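Local coordinates for protein PrimPol AEP domain (PP-N190) (Cyanophage S-2L, PDB 6ZP9) that probably synthesises DNA as the primase-polymerase of a phage whose genome carries 2-aminoadenine in place of adenine, at residues S131-D134 against V135-T139; P12-R16 against D17-L21; E184-P188 against G189-Q193. One frame throughout, in Å; residues are numbered along the deposited sequence.

In the fold
All three contacts lie at the N-terminal end of a helix, where a preceding loop or short strand bends into the first turn. Along the chain, interaction 2 opens helix 16-25, interaction 1 helix 135-149 and interaction 3 helix 188-194. Interactions 1 and 3 have centres about 11 Å apart and touch where Val-133 CG2 lies 4.1 Å from Pro-188 CB, so two helices start side by side at one end of the domain. Interaction 2, its centre about 28 Å from that of interaction 1, starts a helix across the chain's centre from it. Helix 188-194 packs on Leu-141 of helix 135-149 and on strand 123-129, while helix 16-25 touches strand 177-179 of the same sheet.

Interaction 1 of 3, residues S131-D134 against V135-T139; sequences SPVD and VPAWT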
loop_
_atom_site.group_PDB
_atom_site.type_symbol
_atom_site.label_atom_id
_atom_site.label_comp_id
_atom_site.label_asym_id
_atom_site.label_seq_id
_atom_site.Cartn_x
_atom_site.Cartn_y
_atom_site.Cartn_z
ATOM N N SER A 131 -12.564 10.384 -4.913
ATOM C CA SER A 131 -13.699 9.500 -4.675
ATOM C C SER A 131 -13.274 8.061 -4.916
ATOM O O SER A 131 -12.299 7.811 -5.635
ATOM C CB SER A 131 -14.882 9.851 -5.591
ATOM O OG SER A 131 -15.187 11.239 -5.531
ATOM N N PRO A 132 -13.982 7.090 -4.331
ATOM C CA PRO A 132 -13.647 5.687 -4.592
ATOM C C PRO A 132 -13.844 5.357 -6.061
ATOM O O PRO A 132 -14.747 5.877 -6.711
ATOM C CB PRO A 132 -14.634 4.912 -3.710
ATOM C CG PRO A 132 -15.099 5.899 -2.679
ATOM C CD PRO A 132 -15.126 7.208 -3.411
ATOM N N VAL A 133 -12.990 4.481 -6.578
ATOM C CA VAL A 133 -12.991 4.093 -7.987
ATOM C C VAL A 133 -13.493 2.659 -8.100
ATOM O O VAL A 133 -13.017 1.773 -7.382
ATOM C CB VAL A 133 -11.583 4.246 -8.594
ATOM C CG1 VAL A 133 -11.543 3.829 -10.062
ATOM C CG2 VAL A 133 -11.119 5.696 -8.446
ATOM N N ASP A 134 -14.453 2.429 -8.995
ATOM C CA ASP A 134 -14.954 1.078 -9.238
ATOM C C ASP A 134 -13.829 0.176 -9.730
ATOM O O ASP A 134 -12.860 0.634 -10.343
ATOM C CB ASP A 134 -16.086 1.085 -10.280
ATOM C CG ASP A 134 -17.395 1.687 -9.749
ATOM O OD1 ASP A 134 -17.538 1.889 -8.515
ATOM O OD2 ASP A 134 -18.294 1.954 -10.577
ATOM N N VAL A 135 -13.986 -1.132 -9.487
ATOM C CA VAL A 135 -12.903 -2.077 -9.772
ATOM C C VAL A 135 -12.488 -2.079 -11.243
ATOM O O VAL A 135 -11.277 -2.042 -11.518
ATOM C CB VAL A 135 -13.269 -3.473 -9.245
ATOM C CG1 VAL A 135 -12.288 -4.516 -9.753
ATOM C CG2 VAL A 135 -13.268 -3.451 -7.724
ATOM N N PRO A 136 -13.405 -2.133 -12.222
ATOM C CA PRO A 136 -12.941 -2.152 -13.627
ATOM C C PRO A 136 -12.093 -0.942 -14.007
ATOM O O PRO A 136 -11.007 -1.108 -14.587
ATOM C CB PRO A 136 -14.258 -2.223 -14.413
ATOM C CG PRO A 136 -15.176 -2.941 -13.509
ATOM C CD PRO A 136 -14.851 -2.406 -12.140
ATOM N N ALA A 137 -12.550 0.274 -13.673
ATOM C CA ALA A 137 -11.760 1.476 -13.928
ATOM C C ALA A 137 -10.435 1.435 -13.177
ATOM O O ALA A 137 -9.375 1.726 -13.746
ATOM C CB ALA A 137 -12.552 2.719 -13.532
ATOM N N TRP A 138 -10.477 1.076 -11.891
ATOM C CA TRP A 138 -9.248 0.988 -11.109
ATOM C C TRP A 138 -8.267 0.010 -11.739
ATOM O O TRP A 138 -7.066 0.297 -11.836
ATOM C CB TRP A 138 -9.559 0.574 -9.665
ATOM C CG TRP A 138 -8.320 0.448 -8.846
ATOM C CD1 TRP A 138 -7.708 1.441 -8.133
ATOM C CD2 TRP A 138 -7.505 -0.726 -8.679
ATOM N NE1 TRP A 138 -6.567 0.959 -7.533
ATOM C CE2 TRP A 138 -6.423 -0.369 -7.847
ATOM C CE3 TRP A 138 -7.585 -2.043 -9.151
ATOM C CZ2 TRP A 138 -5.428 -1.277 -7.477
ATOM C CZ3 TRP A 138 -6.590 -2.950 -8.783
ATOM C CH2 TRP A 138 -5.529 -2.559 -7.953
ATOM N N THR A 139 -8.760 -1.158 -12.168
ATOM C CA THR A 139 -7.872 -2.188 -12.698
ATOM C C THR A 139 -7.109 -1.669 -13.907
ATOM O O THR A 139 -5.905 -1.924 -14.050
ATOM C CB THR A 139 -8.670 -3.447 -13.066
ATOM O OG1 THR A 139 -9.287 -3.998 -11.894
ATOM C CG2 THR A 139 -7.768 -4.499 -13.694
#
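The first turn of helix 135-149, entered directly from the short strand 132-133, is closed here by one backbone bond and a hydrophobic staple. Asp-134 occupies the N-cap position, but its carboxylate makes no capping bond and leads away from the helix; its carbonyl does the work. Trp-138 N donates to Asp-134 O at 2.9 Å with an N-H...O angle of 168°, a nearly straight bond that sets the first helical turn. Just before the cap, Val-133 turns CG1 onto this turn. CG1 stands opposite the backbone N (chi1 179°), which carries the methyl to the helix, 3.8 Å from Trp-138 CB. This is the staple, N' to N4, in a place where the N-cap side chain makes no capping bond; Ala-137 CB adds a further contact to the same methyl. One step on, Val-135 O is gripped twice by Thr-139: N donates at 2.7 Å, and OG1 at 2.8 Å from above the carbonyl plane. The hydroxyl is thereby satisfied within its own helix. Beyond CB, the Trp-138 side chain leaves the turn for strand 85-90, where its NE1 bonds to Ala-87 O and its ring packs on Val-85, Ile-88 and Phe-89. Val-133 pairs through its backbone with Val-85, so the short strand and the helix that follows it are both fastened to strand 85-90.

Interaction 2 of 3, residues P12-R16 against D17-L21; sequences PAFDR and DQILL
Phe-14, just ahead of helix 16-25, meets Ile-19 in its first turn as a hydrophobic staple (N' to N4), the phenyl CD1 lying 3.6 Å from the isoleucine CD1 and the two side chains crossing at about a right angle. Between them in sequence, Asp-15 is the N-cap. Its OD1 accepts from Asp-17 N and Gln-18 N, both weakly, while Asp-15 O takes the straighter bond from Ile-19 N at 3.2 Å. CG opposite the backbone N (chi1 -174°) is what swings the carboxylate back over these first amides; its other oxygen, OD2, rests against Gln-18 CG.

Arg-16 can be followed outward. CB and CG lie against Asp-17 N, the latter 3.2 Å from it. The chain continues extended past CG, then bends at chi3 (-55°), which turns the guanidinium towards the next helical turn. There Leu-20 CD1 sits over one face of the group, 3.5 Å from NH1. NH2, by contrast, donates at 2.8 Å, in the guanidinium plane, to a water that in turn donates to Asp-17 OD1.

Gln-18 points its amide to strand 177-179, where OE1 accepts from Ile-178 N, and Phe-14 packs on Val-58 and Gln-59 of helix 55-64. Chemically, two carboxylates lie close here, Asp-15 OD1 4.1 Å from Asp-17 OD2. The positive end of the helix dipole and Arg-16 probably temper their repulsion, the arginine through water, a link probably weaker than a direct salt bridge.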
loop_
_atom_site.group_PDB
_atom_site.type_symbol
_atom_site.label_atom_id
_atom_site.label_comp_id
_atom_site.label_asym_id
_atom_site.label_seq_id
_atom_site.Cartn_x
_atom_site.Cartn_y
_atom_site.Cartn_z
ATOM N N PRO A 12 3.304 -0.361 23.444
ATOM C CA PRO A 12 2.894 -0.758 22.088
ATOM C C PRO A 12 4.070 -1.133 21.192
ATOM O O PRO A 12 5.111 -0.466 21.167
ATOM C CB PRO A 12 2.165 0.490 21.565
ATOM C CG PRO A 12 2.802 1.616 22.294
ATOM C CD PRO A 12 3.152 1.090 23.668
ATOM N N ALA A 13 3.885 -2.215 20.434
ATOM C CA ALA A 13 4.898 -2.713 19.511
ATOM C C ALA A 13 4.837 -2.041 18.138
ATOM O O ALA A 13 5.617 -2.403 17.249
ATOM C CB ALA A 13 4.753 -4.232 19.357
ATOM N N PHE A 14 3.937 -1.078 17.950
ATOM C CA PHE A 14 3.740 -0.388 16.684
ATOM C C PHE A 14 3.450 1.079 16.978
ATOM O O PHE A 14 3.117 1.457 18.110
ATOM C CB PHE A 14 2.577 -1.004 15.898
ATOM C CG PHE A 14 1.278 -0.993 16.663
ATOM C CD1 PHE A 14 0.431 0.099 16.603
ATOM C CD2 PHE A 14 0.928 -2.058 17.475
ATOM C CE1 PHE A 14 -0.746 0.124 17.323
ATOM C CE2 PHE A 14 -0.251 -2.040 18.197
ATOM C CZ PHE A 14 -1.089 -0.947 18.125
ATOM N N ASP A 15 3.538 1.900 15.934
ATOM C CA ASP A 15 3.268 3.339 16.015
ATOM C C ASP A 15 1.824 3.594 15.564
ATOM O O ASP A 15 1.539 3.649 14.366
ATOM C CB ASP A 15 4.283 4.092 15.159
ATOM C CG ASP A 15 4.167 5.598 15.289
ATOM O OD1 ASP A 15 3.085 6.087 15.688
ATOM O OD2 ASP A 15 5.162 6.296 14.980
ATOM N N ARG A 16 0.907 3.775 16.519
ATOM C CA ARG A 16 -0.505 3.904 16.150
ATOM C C ARG A 16 -0.771 5.156 15.320
ATOM O O ARG A 16 -1.718 5.186 14.527
ATOM C CB ARG A 16 -1.387 3.913 17.402
ATOM C CG ARG A 16 -1.330 5.223 18.166
ATOM C CD ARG A 16 -2.284 5.243 19.351
ATOM N NE ARG A 16 -3.667 4.954 18.978
ATOM C CZ ARG A 16 -4.573 5.879 18.656
ATOM N NH1 ARG A 16 -5.809 5.499 18.345
ATOM N NH2 ARG A 16 -4.253 7.174 18.648
ATOM N N ASP A 17 0.036 6.200 15.490
ATOM C CA ASP A 17 -0.181 7.419 14.716
ATOM C C ASP A 17 0.101 7.182 13.241
ATOM O O ASP A 17 -0.606 7.709 12.375
ATOM C CB ASP A 17 0.695 8.554 15.248
ATOM C CG ASP A 17 0.280 9.013 16.647
ATOM O OD1 ASP A 17 -0.936 9.172 16.893
ATOM O OD2 ASP A 17 1.175 9.208 17.500
ATOM N N GLN A 18 1.122 6.387 12.936
ATOM C CA GLN A 18 1.424 6.102 11.542
ATOM C C GLN A 18 0.364 5.197 10.923
ATOM O O GLN A 18 -0.012 5.379 9.758
ATOM C CB GLN A 18 2.816 5.490 11.445
ATOM C CG GLN A 18 3.906 6.540 11.521
ATOM C CD GLN A 18 4.067 7.302 10.213
ATOM O OE1 GLN A 18 4.366 6.712 9.177
ATOM N NE2 GLN A 18 3.867 8.616 10.254
ATOM N N ILE A 19 -0.137 4.219 11.682
ATOM C CA ILE A 19 -1.213 3.370 11.171
ATOM C C ILE A 19 -2.430 4.215 10.805
ATOM O O ILE A 19 -2.987 4.097 9.703
ATOM C CB ILE A 19 -1.583 2.283 12.195
ATOM C CG1 ILE A 19 -0.458 1.252 12.304
ATOM C CG2 ILE A 19 -2.904 1.609 11.799
ATOM C CD1 ILE A 19 -0.808 0.074 13.209
ATOM N N LEU A 20 -2.872 5.078 11.725
ATOM C CA LEU A 20 -4.053 5.889 11.446
ATOM C C LEU A 20 -3.798 6.863 10.302
ATOM O O LEU A 20 -4.701 7.133 9.502
ATOM C CB LEU A 20 -4.496 6.631 12.705
ATOM C CG LEU A 20 -5.083 5.679 13.754
ATOM C CD1 LEU A 20 -5.402 6.432 15.026
ATOM C CD2 LEU A 20 -6.324 4.954 13.225
ATOM N N LEU A 21 -2.564 7.378 10.191
ATOM C CA LEU A 21 -2.229 8.266 9.081
ATOM C C LEU A 21 -2.305 7.533 7.747
ATOM O O LEU A 21 -2.809 8.081 6.763
ATOM C CB LEU A 21 -0.839 8.875 9.284
ATOM C CG LEU A 21 -0.348 9.762 8.136
ATOM C CD1 LEU A 21 -1.196 11.013 7.983
ATOM C CD2 LEU A 21 1.121 10.119 8.316
HETATM O O HOH W 1 -2.103 8.842 19.093
#

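Interaction 3 of 3, residues E184-P188 against G189-Q193; sequences ELYDP and GQMLQ. With CA (calcium ion), chain C.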
loop_
_atom_site.group_PDB
_atom_site.type_symbol
_atom_site.label_atom_id
_atom_site.label_comp_id
_atom_site.label_asym_id
_atom_site.label_seq_id
_atom_site.Cartn_x
_atom_site.Cartn_y
_atom_site.Cartn_z
ATOM N N GLU A 184 -2.672 16.086 -1.862
ATOM C CA GLU A 184 -3.353 16.233 -3.144
ATOM C C GLU A 184 -4.190 15.004 -3.475
ATOM O O GLU A 184 -3.814 13.867 -3.165
ATOM C CB GLU A 184 -2.348 16.503 -4.261
ATOM C CG GLU A 184 -1.570 17.821 -4.071
ATOM C CD GLU A 184 -2.421 19.093 -4.220
ATOM O OE1 GLU A 184 -3.538 19.050 -4.785
ATOM O OE2 GLU A 184 -1.953 20.157 -3.768
ATOM N N LEU A 185 -5.336 15.251 -4.104
ATOM C CA LEU A 185 -6.265 14.214 -4.531
ATOM C C LEU A 185 -6.409 14.291 -6.044
ATOM O O LEU A 185 -6.526 15.387 -6.600
ATOM C CB LEU A 185 -7.624 14.383 -3.857
ATOM C CG LEU A 185 -7.622 14.248 -2.325
ATOM C CD1 LEU A 185 -9.002 14.465 -1.729
ATOM C CD2 LEU A 185 -7.065 12.901 -1.926
ATOM N N TYR A 186 -6.388 13.136 -6.705
ATOM C CA TYR A 186 -6.424 13.063 -8.158
ATOM C C TYR A 186 -7.818 12.692 -8.638
ATOM O O TYR A 186 -8.661 12.206 -7.881
ATOM C CB TYR A 186 -5.392 12.053 -8.688
ATOM C CG TYR A 186 -3.994 12.596 -8.607
ATOM C CD1 TYR A 186 -3.481 13.388 -9.620
ATOM C CD2 TYR A 186 -3.208 12.373 -7.484
ATOM C CE1 TYR A 186 -2.217 13.924 -9.536
ATOM C CE2 TYR A 186 -1.933 12.908 -7.386
ATOM C CZ TYR A 186 -1.445 13.688 -8.415
ATOM O OH TYR A 186 -0.177 14.225 -8.333
ATOM N N ASP A 187 -8.049 12.940 -9.914
ATOM C CA ASP A 187 -9.284 12.556 -10.550
ATOM C C ASP A 187 -9.021 11.388 -11.478
ATOM O O ASP A 187 -8.081 11.446 -12.281
ATOM C CB ASP A 187 -9.873 13.725 -11.334
ATOM C CG ASP A 187 -11.079 13.324 -12.145
ATOM O OD1 ASP A 187 -12.175 13.227 -11.554
ATOM O OD2 ASP A 187 -10.924 13.092 -13.365
ATOM N N PRO A 188 -9.805 10.313 -11.386
ATOM C CA PRO A 188 -9.503 9.115 -12.190
ATOM C C PRO A 188 -9.594 9.340 -13.690
ATOM O O PRO A 188 -8.874 8.681 -14.456
ATOM C CB PRO A 188 -10.548 8.098 -11.712
ATOM C CG PRO A 188 -11.589 8.905 -10.992
ATOM C CD PRO A 188 -10.888 10.080 -10.421
ATOM N N GLY A 189 -10.467 10.239 -14.140
ATOM C CA GLY A 189 -10.536 10.524 -15.563
ATOM C C GLY A 189 -9.313 11.269 -16.054
ATOM O O GLY A 189 -8.775 10.962 -17.120
ATOM N N GLN A 190 -8.858 12.260 -15.289
ATOM C CA GLN A 190 -7.618 12.943 -15.633
ATOM C C GLN A 190 -6.448 11.972 -15.611
ATOM O O GLN A 190 -5.566 12.030 -16.469
ATOM C CB GLN A 190 -7.370 14.108 -14.670
ATOM C CG GLN A 190 -8.457 15.167 -14.710
ATOM C CD GLN A 190 -8.060 16.446 -13.997
ATOM O OE1 GLN A 190 -7.862 16.458 -12.781
ATOM N NE2 GLN A 190 -7.934 17.531 -14.755
ATOM N N MET A 191 -6.437 11.056 -14.642
ATOM C CA MET A 191 -5.347 10.092 -14.545
ATOM C C MET A 191 -5.336 9.160 -15.749
ATOM O O MET A 191 -4.266 8.770 -16.237
ATOM C CB MET A 191 -5.471 9.300 -13.235
ATOM C CG MET A 191 -4.301 8.385 -12.954
ATOM S SD MET A 191 -2.791 9.313 -12.601
ATOM C CE MET A 191 -3.052 9.671 -10.862
ATOM N N LEU A 192 -6.519 8.808 -16.257
ATOM C CA LEU A 192 -6.588 7.947 -17.432
ATOM C C LEU A 192 -5.954 8.611 -18.651
ATOM O O LEU A 192 -5.407 7.921 -19.514
ATOM C CB LEU A 192 -8.042 7.574 -17.710
ATOM C CG LEU A 192 -8.294 6.405 -18.662
ATOM C CD1 LEU A 192 -7.545 5.152 -18.203
ATOM C CD2 LEU A 192 -9.780 6.135 -18.753
ATOM N N GLN A 193 -5.995 9.943 -18.731
ATOM C CA GLN A 193 -5.402 10.644 -19.867
ATOM C C GLN A 193 -3.883 10.704 -19.785
ATOM O O GLN A 193 -3.208 10.615 -20.813
ATOM C CB GLN A 193 -5.955 12.057 -19.957
ATOM C CG GLN A 193 -7.445 12.121 -20.157
ATOM C CD GLN A 193 -7.868 13.482 -20.606
ATOM O OE1 GLN A 193 -7.880 13.770 -21.806
ATOM N NE2 GLN A 193 -8.180 14.353 -19.650
HETATM CA CA CA C . -6.536 17.677 -7.085
HETATM O O HOH W 2 -3.921 17.585 -7.305
HETATM O O HOH W 3 -6.259 15.057 -11.255
HETATM O O HOH W 4 -13.120 11.339 -13.117
HETATM O O HOH W 5 -8.339 17.564 -8.652
HETATM O O HOH W 6 -6.337 20.022 -7.673
HETATM O O HOH W 7 -5.183 16.987 -9.133
#
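From Tyr-186 to Asp-187 the backbone is extended, then at Pro-188 (phi -64°, psi -31°) it turns helical, so that Met-191 N can donate to Asp-187 O at 2.9 Å. Asp-187 is the N-cap, and its side chain caps as well: OD2 accepts from Gln-190 N at 2.9 Å, met on its anti side and 16° out of the carboxylate plane. The other oxygen, OD1, accepts from His-130 NE2 and from a water that also takes the Gly-189 N-H, so both ends of the carboxylate are held and its rotation is restricted. A second water joins Asp-187 N to Gln-190 OE1. Across the cap, Met-191 (N4) reaches back over Tyr-186 (N'), a hydrophobic staple. Bends at chi2 and chi3 bring its CE above one ring face, 4.2 Å from the centroid, in a CH-pi contact centred towards CG, which is 3.8 Å away. Two residues before the cap, Leu-185 O binds the calcium ion at 2.3 Å along with four waters, one of which also donates to Glu-184 OE1. Backbone bonds to Val-128 and His-130 and an edge-to-face stack with Trp-127 hold Tyr-186 to the sheet side; its OH bonds to the loop at Arg-111 O. Helix 188-194 packs against both neighbours: Pro-188, Met-191 and Leu-192 on Leu-141 of helix 135-149, Pro-188 on Phe-129 and Met-191 on Trp-127 of strand 123-129.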